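Local coordinates for protein ORF98 PTP-2 (Cydia pomonella granulosis virus, PDB 6I28) that probably dephosphorylates phosphotyrosine and phosphoserine/threonine residues of proteins such as MAP kinases, as a dual-specificity phosphatase, at residues D10-N15 and G136-H141; G40-L45 and G62-V67; I46-A51 and H103-V108; L85-W90 and I119-Q124; G107-A112 and H141-F146. One frame throughout, in Å; residues are numbered along the deposited sequence.

Interaction 1: residues D10-N15 and G136-H141; sequences DATRIN and GKRAVH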
# COMPACT_ATOMS: atom_id res chain seq x y z
N ASP A 10 7.50 -12.23 5.64
CA ASP A 10 7.46 -11.03 6.47
C ASP A 10 6.43 -10.07 5.89
O ASP A 10 6.72 -9.24 5.00
CB ASP A 10 8.84 -10.39 6.57
CG ASP A 10 8.78 -8.98 7.14
OD1 ASP A 10 8.12 -8.80 8.20
OD2 ASP A 10 9.35 -8.05 6.50
N ALA A 11 5.22 -10.18 6.43
CA ALA A 11 4.13 -9.27 6.19
C ALA A 11 3.27 -9.18 7.45
O ALA A 11 3.19 -10.12 8.25
CB ALA A 11 3.31 -9.74 5.00
N THR A 12 2.59 -8.06 7.58
CA THR A 12 1.85 -7.72 8.79
C THR A 12 0.42 -7.29 8.43
O THR A 12 0.21 -6.53 7.48
CB THR A 12 2.56 -6.59 9.52
OG1 THR A 12 3.97 -6.83 9.57
CG2 THR A 12 2.01 -6.46 10.92
N ARG A 13 -0.55 -7.79 9.19
CA ARG A 13 -1.90 -7.28 9.04
C ARG A 13 -1.97 -5.88 9.61
O ARG A 13 -1.64 -5.67 10.78
CB ARG A 13 -2.94 -8.16 9.75
CG ARG A 13 -4.37 -7.63 9.47
CD ARG A 13 -5.48 -8.46 10.14
NE ARG A 13 -5.82 -9.71 9.44
CZ ARG A 13 -6.58 -9.78 8.36
NH1 ARG A 13 -7.07 -8.68 7.82
NH2 ARG A 13 -6.87 -10.94 7.82
N ILE A 14 -2.39 -4.92 8.78
CA ILE A 14 -2.51 -3.53 9.21
C ILE A 14 -3.92 -3.21 9.75
O ILE A 14 -4.07 -2.53 10.77
CB ILE A 14 -2.15 -2.59 8.03
CG1 ILE A 14 -0.72 -2.84 7.52
CG2 ILE A 14 -2.30 -1.11 8.42
CD1 ILE A 14 0.33 -2.81 8.66
N ASN A 15 -4.97 -3.65 9.07
CA ASN A 15 -6.35 -3.52 9.52
C ASN A 15 -7.14 -4.66 8.88
O ASN A 15 -6.55 -5.60 8.35
CB ASN A 15 -6.91 -2.12 9.23
CG ASN A 15 -7.04 -1.81 7.76
OD1 ASN A 15 -6.98 -2.69 6.88
ND2 ASN A 15 -7.24 -0.52 7.46
N GLY A 136 2.07 1.56 14.46
CA GLY A 136 1.69 0.74 15.59
C GLY A 136 1.52 -0.73 15.29
O GLY A 136 1.63 -1.55 16.21
N LYS A 137 1.24 -1.10 14.03
CA LYS A 137 1.14 -2.52 13.67
C LYS A 137 2.39 -3.06 12.99
O LYS A 137 2.69 -4.25 13.14
CB LYS A 137 -0.07 -2.76 12.75
CG LYS A 137 -1.38 -2.08 13.18
CD LYS A 137 -2.34 -3.03 13.97
CE LYS A 137 -3.75 -2.42 14.15
NZ LYS A 137 -4.82 -3.30 13.58
N ARG A 138 3.14 -2.21 12.29
CA ARG A 138 4.36 -2.63 11.61
C ARG A 138 5.25 -1.40 11.56
O ARG A 138 4.82 -0.36 11.06
CB ARG A 138 4.08 -3.11 10.20
CG ARG A 138 5.36 -3.57 9.41
CD ARG A 138 4.98 -3.96 7.99
NE ARG A 138 6.14 -4.38 7.18
CZ ARG A 138 6.73 -5.58 7.23
NH1 ARG A 138 6.27 -6.51 8.06
NH2 ARG A 138 7.78 -5.86 6.45
N ALA A 139 6.46 -1.52 12.08
CA ALA A 139 7.42 -0.42 11.99
C ALA A 139 7.68 -0.11 10.52
O ALA A 139 8.28 -0.92 9.83
CB ALA A 139 8.71 -0.76 12.71
N VAL A 140 7.23 1.03 10.04
CA VAL A 140 7.46 1.45 8.66
C VAL A 140 8.24 2.76 8.69
O VAL A 140 8.32 3.44 9.73
CB VAL A 140 6.12 1.61 7.90
CG1 VAL A 140 5.42 0.30 7.81
CG2 VAL A 140 5.24 2.64 8.66
N HIS A 141 8.83 3.10 7.56
CA HIS A 141 9.68 4.28 7.46
C HIS A 141 9.71 4.75 6.00
O HIS A 141 10.67 4.48 5.27
CB HIS A 141 11.10 3.99 7.95
CG HIS A 141 11.90 5.23 8.24
ND1 HIS A 141 13.10 5.50 7.62
CD2 HIS A 141 11.66 6.27 9.06
CE1 HIS A 141 13.58 6.65 8.06
NE2 HIS A 141 12.73 7.14 8.95

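Interaction 2: residues G40-L45 and G62-V67; sequences GCVVSL and GDHLHV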
# COMPACT_ATOMS: atom_id res chain seq x y z
N GLY A 40 -7.03 -11.87 -0.74
CA GLY A 40 -7.74 -11.98 -1.99
C GLY A 40 -7.08 -11.30 -3.17
O GLY A 40 -7.40 -11.61 -4.33
N CYS A 41 -6.15 -10.39 -2.91
CA CYS A 41 -5.57 -9.54 -3.93
C CYS A 41 -4.19 -9.11 -3.45
O CYS A 41 -3.92 -9.02 -2.26
CB CYS A 41 -6.61 -8.43 -4.21
SG CYS A 41 -6.11 -6.88 -4.66
N VAL A 42 -3.31 -8.92 -4.40
CA VAL A 42 -1.92 -8.57 -4.16
C VAL A 42 -1.56 -7.39 -5.04
O VAL A 42 -1.82 -7.40 -6.24
CB VAL A 42 -0.99 -9.77 -4.42
CG1 VAL A 42 0.42 -9.31 -4.21
CG2 VAL A 42 -1.32 -10.95 -3.54
N VAL A 43 -0.94 -6.37 -4.46
CA VAL A 43 -0.37 -5.26 -5.21
C VAL A 43 1.14 -5.33 -5.02
O VAL A 43 1.66 -5.09 -3.91
CB VAL A 43 -0.91 -3.88 -4.74
CG1 VAL A 43 -0.27 -2.73 -5.48
CG2 VAL A 43 -2.40 -3.87 -4.88
N SER A 44 1.85 -5.45 -6.09
CA SER A 44 3.31 -5.59 -6.11
C SER A 44 3.89 -4.26 -6.58
O SER A 44 3.74 -3.87 -7.76
CB SER A 44 3.76 -6.74 -7.02
OG SER A 44 3.32 -8.02 -6.63
N LEU A 45 4.59 -3.58 -5.70
CA LEU A 45 5.24 -2.30 -5.99
C LEU A 45 6.75 -2.57 -5.96
O LEU A 45 7.43 -2.40 -4.94
CB LEU A 45 4.84 -1.30 -4.98
CG LEU A 45 3.36 -0.96 -4.91
CD1 LEU A 45 3.23 0.12 -3.83
CD2 LEU A 45 2.80 -0.58 -6.19
N GLY A 62 -6.96 -10.12 -12.61
CA GLY A 62 -7.42 -8.92 -12.04
C GLY A 62 -7.14 -8.81 -10.57
O GLY A 62 -7.25 -7.73 -10.03
N ASP A 63 -6.79 -9.92 -9.92
CA ASP A 63 -6.52 -9.90 -8.49
C ASP A 63 -5.05 -9.76 -8.17
O ASP A 63 -4.69 -9.69 -6.97
CB ASP A 63 -7.08 -11.13 -7.78
CG ASP A 63 -8.60 -11.16 -7.74
OD1 ASP A 63 -9.24 -10.10 -7.90
OD2 ASP A 63 -9.16 -12.26 -7.61
N HIS A 64 -4.21 -9.53 -9.17
CA HIS A 64 -2.79 -9.25 -8.93
C HIS A 64 -2.37 -8.10 -9.83
O HIS A 64 -2.37 -8.24 -11.06
CB HIS A 64 -1.94 -10.48 -9.17
CG HIS A 64 -0.55 -10.35 -8.65
ND1 HIS A 64 0.28 -11.44 -8.46
CD2 HIS A 64 0.16 -9.26 -8.29
CE1 HIS A 64 1.44 -11.00 -7.98
NE2 HIS A 64 1.39 -9.69 -7.87
N LEU A 65 -2.08 -6.97 -9.22
CA LEU A 65 -1.66 -5.74 -9.86
C LEU A 65 -0.20 -5.47 -9.57
O LEU A 65 0.25 -5.56 -8.43
CB LEU A 65 -2.48 -4.57 -9.32
CG LEU A 65 -2.25 -3.17 -9.88
CD1 LEU A 65 -2.48 -3.29 -11.37
CD2 LEU A 65 -3.15 -2.11 -9.30
N HIS A 66 0.52 -5.04 -10.58
CA HIS A 66 1.93 -4.66 -10.49
C HIS A 66 2.09 -3.24 -11.01
O HIS A 66 1.61 -2.92 -12.09
CB HIS A 66 2.80 -5.61 -11.34
CG HIS A 66 4.22 -5.17 -11.50
ND1 HIS A 66 4.84 -5.05 -12.73
CD2 HIS A 66 5.14 -4.79 -10.58
CE1 HIS A 66 6.08 -4.63 -12.56
NE2 HIS A 66 6.28 -4.46 -11.27
N VAL A 67 2.81 -2.40 -10.26
CA VAL A 67 3.35 -1.15 -10.78
C VAL A 67 4.87 -1.20 -10.64
O VAL A 67 5.38 -1.35 -9.51
CB VAL A 67 2.79 0.09 -10.06
CG1 VAL A 67 3.49 1.32 -10.59
CG2 VAL A 67 1.30 0.23 -10.24
O HOH W 1 -8.78 -13.67 -5.41

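Interaction 3: residues I46-A51 and H103-V108; sequences IDSDVA and HCHAGV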
# COMPACT_ATOMS: atom_id res chain seq x y z
N ILE A 46 7.26 -3.07 -7.08
CA ILE A 46 8.65 -3.50 -7.15
C ILE A 46 9.30 -3.06 -8.45
O ILE A 46 8.63 -2.81 -9.46
CB ILE A 46 8.81 -5.03 -7.00
CG1 ILE A 46 8.09 -5.77 -8.13
CG2 ILE A 46 8.21 -5.52 -5.67
CD1 ILE A 46 8.15 -7.26 -8.06
N ASP A 47 10.64 -2.97 -8.40
CA ASP A 47 11.47 -2.64 -9.55
C ASP A 47 12.11 -3.89 -10.16
O ASP A 47 12.78 -3.80 -11.18
CB ASP A 47 12.59 -1.64 -9.12
CG ASP A 47 13.47 -2.15 -7.96
OD1 ASP A 47 12.98 -2.18 -6.80
OD2 ASP A 47 14.69 -2.43 -8.21
N SER A 48 11.88 -5.06 -9.55
CA SER A 48 12.37 -6.34 -10.04
C SER A 48 11.30 -6.99 -10.92
O SER A 48 10.23 -6.42 -11.16
CB SER A 48 12.78 -7.24 -8.87
OG SER A 48 11.73 -7.51 -7.95
N ASP A 49 11.58 -8.20 -11.39
CA ASP A 49 10.66 -8.91 -12.27
C ASP A 49 9.48 -9.46 -11.48
O ASP A 49 9.68 -10.19 -10.50
CB ASP A 49 11.39 -10.06 -12.96
CG ASP A 49 10.62 -10.63 -14.14
OD1 ASP A 49 9.44 -10.24 -14.35
OD2 ASP A 49 11.21 -11.48 -14.85
N VAL A 50 8.24 -9.13 -11.91
CA VAL A 50 7.05 -9.58 -11.20
C VAL A 50 6.43 -10.88 -11.73
O VAL A 50 5.67 -11.54 -11.00
CB VAL A 50 5.95 -8.51 -11.20
CG1 VAL A 50 5.12 -8.55 -12.50
CG2 VAL A 50 5.01 -8.67 -9.99
N ALA A 51 6.73 -11.27 -12.98
CA ALA A 51 6.08 -12.44 -13.56
C ALA A 51 6.26 -13.71 -12.72
O ALA A 51 5.30 -14.51 -12.64
CB ALA A 51 6.63 -12.66 -14.98
N HIS A 103 2.86 -5.14 -1.22
CA HIS A 103 4.24 -5.49 -0.91
C HIS A 103 5.23 -4.79 -1.83
O HIS A 103 4.93 -4.48 -3.00
CB HIS A 103 4.49 -7.01 -0.98
CG HIS A 103 4.78 -7.54 -2.36
ND1 HIS A 103 6.05 -7.66 -2.89
CD2 HIS A 103 3.94 -7.99 -3.33
CE1 HIS A 103 5.98 -8.17 -4.11
NE2 HIS A 103 4.71 -8.37 -4.40
N CYS A 104 6.42 -4.57 -1.31
CA CYS A 104 7.59 -4.15 -2.07
C CYS A 104 8.70 -5.13 -1.75
O CYS A 104 8.48 -6.36 -1.76
CB CYS A 104 7.93 -2.69 -1.78
SG CYS A 104 8.11 -2.19 -0.07
N HIS A 105 9.91 -4.65 -1.49
CA HIS A 105 11.01 -5.55 -1.11
C HIS A 105 11.21 -5.64 0.39
O HIS A 105 11.42 -6.73 0.91
CB HIS A 105 12.30 -5.09 -1.80
CG HIS A 105 12.40 -5.56 -3.22
ND1 HIS A 105 12.17 -6.87 -3.59
CD2 HIS A 105 12.65 -4.90 -4.37
CE1 HIS A 105 12.30 -7.00 -4.90
NE2 HIS A 105 12.59 -5.82 -5.39
N ALA A 106 11.11 -4.53 1.11
CA ALA A 106 11.30 -4.51 2.56
C ALA A 106 10.01 -4.29 3.33
O ALA A 106 9.98 -4.53 4.54
CB ALA A 106 12.31 -3.42 2.94
N GLY A 107 8.94 -3.90 2.65
CA GLY A 107 7.70 -3.61 3.34
C GLY A 107 7.74 -2.46 4.33
O GLY A 107 6.95 -2.47 5.28
N VAL A 108 8.62 -1.48 4.12
CA VAL A 108 8.71 -0.33 5.03
C VAL A 108 8.55 1.01 4.34
O VAL A 108 8.34 2.02 5.04
CB VAL A 108 10.03 -0.35 5.84
CG1 VAL A 108 10.13 -1.62 6.76
CG2 VAL A 108 11.26 -0.21 4.93

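Interaction 4: residues L85-W90 and I119-Q124; sequences LFNYLW and IMRTNQ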
# COMPACT_ATOMS: atom_id res chain seq x y z
N LEU A 85 -3.91 3.29 -8.20
CA LEU A 85 -3.72 2.32 -7.15
C LEU A 85 -4.79 2.45 -6.07
O LEU A 85 -5.33 1.46 -5.58
CB LEU A 85 -2.34 2.51 -6.53
CG LEU A 85 -1.19 1.97 -7.41
CD1 LEU A 85 0.12 2.54 -6.94
CD2 LEU A 85 -1.16 0.40 -7.40
N PHE A 86 -5.06 3.67 -5.64
CA PHE A 86 -6.14 3.88 -4.69
C PHE A 86 -7.46 3.29 -5.14
O PHE A 86 -8.15 2.61 -4.36
CB PHE A 86 -6.33 5.36 -4.35
CG PHE A 86 -7.46 5.60 -3.38
CD1 PHE A 86 -7.28 5.47 -2.02
CD2 PHE A 86 -8.75 5.83 -3.85
CE1 PHE A 86 -8.31 5.63 -1.18
CE2 PHE A 86 -9.78 5.97 -2.98
CZ PHE A 86 -9.53 5.93 -1.64
N ASN A 87 -7.85 3.57 -6.39
CA ASN A 87 -9.12 3.09 -6.92
C ASN A 87 -9.13 1.59 -7.02
O ASN A 87 -10.16 0.97 -6.72
CB ASN A 87 -9.37 3.72 -8.25
CG ASN A 87 -9.74 5.15 -8.11
OD1 ASN A 87 -10.41 5.53 -7.17
ND2 ASN A 87 -9.31 5.97 -9.06
N TYR A 88 -8.00 0.97 -7.36
CA TYR A 88 -7.92 -0.49 -7.34
C TYR A 88 -8.18 -1.04 -5.94
O TYR A 88 -9.02 -1.93 -5.73
CB TYR A 88 -6.57 -0.92 -7.84
CG TYR A 88 -6.39 -2.40 -7.93
CD1 TYR A 88 -6.85 -3.13 -9.03
CD2 TYR A 88 -5.78 -3.11 -6.90
CE1 TYR A 88 -6.66 -4.46 -9.08
CE2 TYR A 88 -5.58 -4.46 -6.97
CZ TYR A 88 -6.02 -5.15 -8.08
OH TYR A 88 -5.81 -6.51 -8.07
N LEU A 89 -7.52 -0.46 -4.93
CA LEU A 89 -7.77 -0.94 -3.58
C LEU A 89 -9.24 -0.76 -3.19
O LEU A 89 -9.86 -1.66 -2.62
CB LEU A 89 -6.88 -0.17 -2.63
CG LEU A 89 -5.36 -0.46 -2.75
CD1 LEU A 89 -4.66 0.63 -1.91
CD2 LEU A 89 -4.97 -1.81 -2.30
N TRP A 90 -9.79 0.43 -3.45
CA TRP A 90 -11.16 0.74 -3.07
C TRP A 90 -12.14 -0.24 -3.73
O TRP A 90 -13.01 -0.80 -3.05
CB TRP A 90 -11.44 2.20 -3.41
CG TRP A 90 -12.62 2.71 -2.57
CD1 TRP A 90 -12.55 3.36 -1.34
CD2 TRP A 90 -13.98 2.57 -2.87
NE1 TRP A 90 -13.78 3.62 -0.89
CE2 TRP A 90 -14.69 3.15 -1.80
CE3 TRP A 90 -14.68 2.01 -3.93
CZ2 TRP A 90 -16.05 3.18 -1.77
CZ3 TRP A 90 -16.01 2.03 -3.90
CH2 TRP A 90 -16.71 2.62 -2.82
N ILE A 119 -5.32 4.75 3.94
CA ILE A 119 -5.96 5.06 5.21
C ILE A 119 -6.23 6.55 5.38
O ILE A 119 -7.28 6.94 5.88
CB ILE A 119 -5.05 4.47 6.33
CG1 ILE A 119 -5.11 2.92 6.28
CG2 ILE A 119 -5.42 5.00 7.72
CD1 ILE A 119 -4.25 2.24 7.30
N MET A 120 -5.28 7.41 4.94
CA MET A 120 -5.50 8.84 4.92
C MET A 120 -6.75 9.21 4.15
O MET A 120 -7.59 9.96 4.64
CB MET A 120 -4.31 9.57 4.30
CG MET A 120 -3.02 9.46 5.02
SD MET A 120 -1.66 10.15 4.08
CE MET A 120 -2.29 11.77 3.69
N ARG A 121 -6.96 8.59 3.00
CA ARG A 121 -8.01 9.06 2.14
C ARG A 121 -9.38 8.44 2.47
O ARG A 121 -10.41 9.13 2.38
CB ARG A 121 -7.65 8.74 0.68
CG ARG A 121 -8.72 9.15 -0.30
CD ARG A 121 -8.15 9.23 -1.70
NE ARG A 121 -9.15 9.18 -2.76
CZ ARG A 121 -8.87 9.29 -4.07
NH1 ARG A 121 -7.63 9.49 -4.48
NH2 ARG A 121 -9.83 9.20 -4.97
N THR A 122 -9.42 7.19 2.88
CA THR A 122 -10.68 6.60 3.28
C THR A 122 -11.15 7.13 4.64
O THR A 122 -12.36 7.19 4.91
CB THR A 122 -10.59 5.05 3.33
OG1 THR A 122 -9.57 4.58 4.23
CG2 THR A 122 -10.39 4.45 1.89
N ASN A 123 -10.23 7.57 5.48
CA ASN A 123 -10.61 8.11 6.79
C ASN A 123 -10.58 9.62 6.83
O ASN A 123 -11.08 10.20 7.78
CB ASN A 123 -9.68 7.54 7.86
CG ASN A 123 -9.97 6.09 8.15
OD1 ASN A 123 -10.88 5.77 8.89
ND2 ASN A 123 -9.23 5.21 7.53
N GLN A 124 -10.06 10.27 5.79
CA GLN A 124 -9.87 11.71 5.75
C GLN A 124 -9.12 12.15 7.00
O GLN A 124 -9.63 12.92 7.83
CB GLN A 124 -11.20 12.45 5.60
CG GLN A 124 -11.78 12.23 4.25
CD GLN A 124 -11.00 12.94 3.18
OE1 GLN A 124 -10.85 14.15 3.21
NE2 GLN A 124 -10.52 12.18 2.20

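Interaction 5: residues G107-A112 and H141-F146; sequences GVSRSA and HPSEHF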
# COMPACT_ATOMS: atom_id res chain seq x y z
N GLY A 107 8.94 -3.90 2.65
CA GLY A 107 7.70 -3.61 3.34
C GLY A 107 7.74 -2.46 4.33
O GLY A 107 6.95 -2.47 5.28
N VAL A 108 8.62 -1.48 4.12
CA VAL A 108 8.71 -0.33 5.03
C VAL A 108 8.55 1.01 4.34
O VAL A 108 8.34 2.02 5.04
CB VAL A 108 10.03 -0.35 5.84
CG1 VAL A 108 10.13 -1.62 6.76
CG2 VAL A 108 11.26 -0.21 4.93
N SER A 109 8.67 1.11 3.01
CA SER A 109 8.62 2.41 2.34
C SER A 109 7.62 2.43 1.17
O SER A 109 6.53 3.00 1.31
CB SER A 109 10.03 2.79 1.88
OG SER A 109 10.03 4.09 1.28
N ARG A 110 7.93 1.78 0.04
CA ARG A 110 6.99 1.83 -1.09
C ARG A 110 5.60 1.34 -0.68
O ARG A 110 4.61 2.06 -0.81
CB ARG A 110 7.50 0.97 -2.25
CG ARG A 110 8.25 1.73 -3.34
CD ARG A 110 8.94 0.88 -4.36
NE ARG A 110 9.96 0.06 -3.75
CZ ARG A 110 10.87 -0.65 -4.40
NH1 ARG A 110 10.93 -0.64 -5.72
NH2 ARG A 110 11.74 -1.36 -3.70
N SER A 111 5.51 0.06 -0.25
CA SER A 111 4.21 -0.54 0.10
C SER A 111 3.56 0.23 1.25
O SER A 111 2.34 0.51 1.22
CB SER A 111 4.40 -2.02 0.47
OG SER A 111 5.38 -2.15 1.51
N ALA A 112 4.38 0.63 2.24
CA ALA A 112 3.83 1.36 3.38
C ALA A 112 3.23 2.70 2.96
O ALA A 112 2.21 3.14 3.51
CB ALA A 112 4.91 1.60 4.43
N HIS A 141 8.83 3.10 7.56
CA HIS A 141 9.68 4.28 7.46
C HIS A 141 9.71 4.75 6.00
O HIS A 141 10.67 4.48 5.27
CB HIS A 141 11.10 3.99 7.95
CG HIS A 141 11.90 5.23 8.24
ND1 HIS A 141 13.10 5.50 7.62
CD2 HIS A 141 11.66 6.27 9.06
CE1 HIS A 141 13.58 6.65 8.06
NE2 HIS A 141 12.73 7.14 8.95
N PRO A 142 8.67 5.46 5.56
CA PRO A 142 8.65 5.93 4.17
C PRO A 142 9.79 6.89 3.90
O PRO A 142 10.12 7.75 4.73
CB PRO A 142 7.28 6.61 4.05
CG PRO A 142 6.44 5.99 5.12
CD PRO A 142 7.42 5.76 6.26
N SER A 143 10.41 6.73 2.75
CA SER A 143 11.44 7.68 2.35
C SER A 143 10.90 9.10 2.36
O SER A 143 9.71 9.34 2.14
CB SER A 143 11.96 7.35 0.97
OG SER A 143 12.32 5.97 0.89
N GLU A 144 11.81 10.05 2.55
CA GLU A 144 11.39 11.44 2.70
C GLU A 144 10.51 11.90 1.55
O GLU A 144 9.52 12.61 1.76
CB GLU A 144 12.61 12.37 2.83
CG GLU A 144 13.04 12.60 4.25
CD GLU A 144 14.15 13.64 4.37
OE1 GLU A 144 15.13 13.38 5.10
OE2 GLU A 144 14.03 14.72 3.74
N HIS A 145 10.86 11.54 0.31
CA HIS A 145 10.05 12.04 -0.81
C HIS A 145 8.66 11.42 -0.83
O HIS A 145 7.71 12.04 -1.34
CB HIS A 145 10.76 11.83 -2.15
CG HIS A 145 10.85 10.41 -2.60
ND1 HIS A 145 11.75 9.51 -2.05
CD2 HIS A 145 10.20 9.74 -3.57
CE1 HIS A 145 11.62 8.34 -2.65
NE2 HIS A 145 10.68 8.45 -3.57
N PHE A 146 8.49 10.21 -0.30
CA PHE A 146 7.14 9.67 -0.17
C PHE A 146 6.37 10.41 0.93
O PHE A 146 5.15 10.58 0.82
CB PHE A 146 7.13 8.17 0.13
CG PHE A 146 7.59 7.33 -1.00
CD1 PHE A 146 7.21 7.62 -2.31
CD2 PHE A 146 8.34 6.20 -0.77
CE1 PHE A 146 7.70 6.84 -3.34
CE2 PHE A 146 8.77 5.40 -1.83
CZ PHE A 146 8.42 5.72 -3.11

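Interaction 1: residues D10-N15 and G136-H141
Arg138 and Lys137, where helix 127-137 gives way to a loop, grip Asp10, Thr12 and Ile14, on and beside strand 11-13 at the outer edge of the five-stranded sheet of this dual-specificity phosphatase fold. Arg138 buries more surface here than any other residue. Its CG stands anti to the backbone N (chi1 180°) and the chain stays extended to NE, which takes the guanidinium past Thr12 as far as Asp10. There it forms a bidentate, end-on salt bridge, with NH1 2.9 Å from Asp10 OD1 and NH2 2.7 Å from Asp10 OD2. The two flat groups are turned 33° apart, so the carboxylate is met from above its plane although its oxygens lie near the guanidinium plane. NH1 also donates to Thr12 OG1 (2.8 Å). Further bonds from Arg138 NE to Gly107 O and from NH2 to Ala106 O tie the group to the signature phosphate-binding loop, and Tyr24 OH bonds to Asp10 OD2. With partners all round its edge, the guanidinium is fixed in rotation. The buried Ile14 lays CD1 against CB of Arg138 and of Lys137, and its other neighbours include Val20 and Val134. Lys137 bends at chi2 and chi4 to fold its aliphatic chain over the Ile14 carbonyl. Its NZ then donates to Ile14 O at 3.0 Å, from 47° above the carbonyl plane.

Interaction 2: residues G40-L45 and G62-V67
From Val42 to Ser44, strand 41-45 runs parallel to strand 64-67, the axes 11° apart and 4.7 Å from each other at closest. The bonds follow parallel-sheet order: Val42 N to Asp63 O (3.0 Å), Leu65 N to Val42 O, Ser44 N to Leu65 O (2.8 Å) and Val67 N to Ser44 O. Val42, Ser44, His64 and His66 share one face. Here a chi1 of -167°, with CG opposite the backbone N, lays the His64 ring alongside Val42, whose CB sits over it at 4.2 Å from the centroid in a CH-pi contact. The same turn brings NE2, at the ring edge, into a hydrogen bond with Ser44 OG (2.8 Å), which also bonds to His103 NE2, so the buried hydroxyl joins two imidazoles. Further along, the edge of His66 brings CD2 to 3.3 Å from Ser44 O. On the other face Leu45 CD2 packs against Val67 CB at 3.9 Å. Where the strands begin, a water donates to both Gly40 O and Asp63 OD2, while Asp63 OD1 forms salt bridges with Lys92 and Lys98. This is the strand pair of the beta-alpha-beta unit whose connecting helix 51-57 rests on Val42 and His64; strand 100-103 flanks 41-46 on its other edge, and helix 82-95 packs on Cys41 and Leu65.

Interaction 3: residues I46-A51 and H103-V108
Ile46 meets three successive residues of the 103-108 loop with one methyl group. CG2 lies 3.9 Å from Cys104 CA and 3.8 Å from His103 CE1, and it also sits over one face of the His105 imidazole. The edge of that ring is met by two polar side chains. Ser48, its OG held between the backbone N and the carbonyl carbon (chi1 58°), turns the oxygen to 3.1 Å from His105 CE1; Asp47 OD1 comes to 3.7 Å from His105 CD2, its carboxylate standing almost upright to the ring (84°). Residues 103-108 open the HCX5R signature loop of cysteine-dependent phosphatases, and 46-51 connects strand 41-46 with helix 51-57. In the second shell, His103 ND1 donates in its ring plane to a lone pair of Cys104 O (3.0 Å); with Ser44 at NE2, that imidazole is held at both nitrogens. Asp47 OD1 is positioned by a salt bridge with Arg110. A bound calcium ion lies about 3 Å from the side chain of His105. The His105 ring is thus met by an apolar methyl on a face and by polar oxygens at its edge, and the charge of Asp47 is probably balanced at least in part by Arg110.

Interaction 4: residues L85-W90 and I119-Q124
Helix 82-95 meets helix 110-123 through a cation-pi stack of Arg121 on Phe86. The guanidinium lies nearly flat on the ring, with planes 19° apart and the centre of one 3.9 Å from that of the other. Contact is close all along the chain: Arg121 NE is 3.3 Å from Phe86 CE2 and sits over the ring toward its rim, while the CD methylene is 3.6 Å from the ring centroid in a CH-pi contact. Arg121 reaches this position because CG is anti to the backbone N (chi1 178°) and the chain stays extended to NE, which lays it across the aromatic face. In the phosphatase fold helix 110-123 follows the signature loop directly, and the stack sits at its far end, where segments 85-90 and 119-123 cross at -63°, their axes 11.5 Å apart at closest. Long side chains bridge that spacing. Glu83 forms a salt bridge with Arg121 NH1, which also bonds to Tyr117 OH; these would help hold the guanidinium flat, and Tyr118 meets Phe86 as well. Beside the stack, Thr122 CG2 touches Phe86 CE1 at 3.9 Å and approaches the edge of the Trp90 indole, 4.0 Å from CD1. Just past the helix end Gln124 NE2 turns back to donate to Arg121 O (3.1 Å).

Interaction 5: residues G107-A112 and H141-F146
His141 N donates to Val108 O at 2.8 Å, and Ser143 N to Ser109 OG at 3.0 Å, the latter nearly straight (164°). Ser109 holds the position just before helix 110-123, yet its hydroxyl makes no capping bond there; chi1 of -177° sets OG anti to the backbone N and sends it across to the second segment. The buried OG has a further partner in Asp71 OD2, while Ser143 OG bonds to Asp71 OD1, so that one carboxylate spans both serines. Ser109 OG also approaches the edge of the Phe146 ring, 3.4 Å from CD2, and lies 3.7 Å from Pro142 CA. Phe146 also touches Arg110, with CZ 4.0 Å from CG. The far end of Arg110, the arginine of the HCX5R signature, turns elsewhere, with NH1 bonded to Cys69 O; a calcium ion lies about 3 Å from this side chain. The contact thus links the starts of helices 110-123 and 144-151. Phe146 leans on Thr113, and Pro142 wedges against Thr113 and Ile116 of the first helix and Tyr127 and Phe131 of helix 127-137.

Overall arrangement
Four of the five contacts converge on the signature loop. Interactions 3 and 5, centres 12 Å apart, share Gly107 and Val108 and are tied by the salt bridge from Asp47 OD1 to Arg110 NH1 (2.8 Å); the calcium ion lies about 3 Å from side chains of both. In interaction 1 Arg138, held by the N-terminal segment, reaches the loop, NE 2.8 Å from Gly107 O, and this contact shares His141 with interaction 5. Interaction 2 supports the loop from the sheet, with Ser44 OG 2.6 Å from His103 NE2. Interaction 4 stands apart, its centre 20 Å from that of interaction 3, but helix 110-123 connects it to interaction 5.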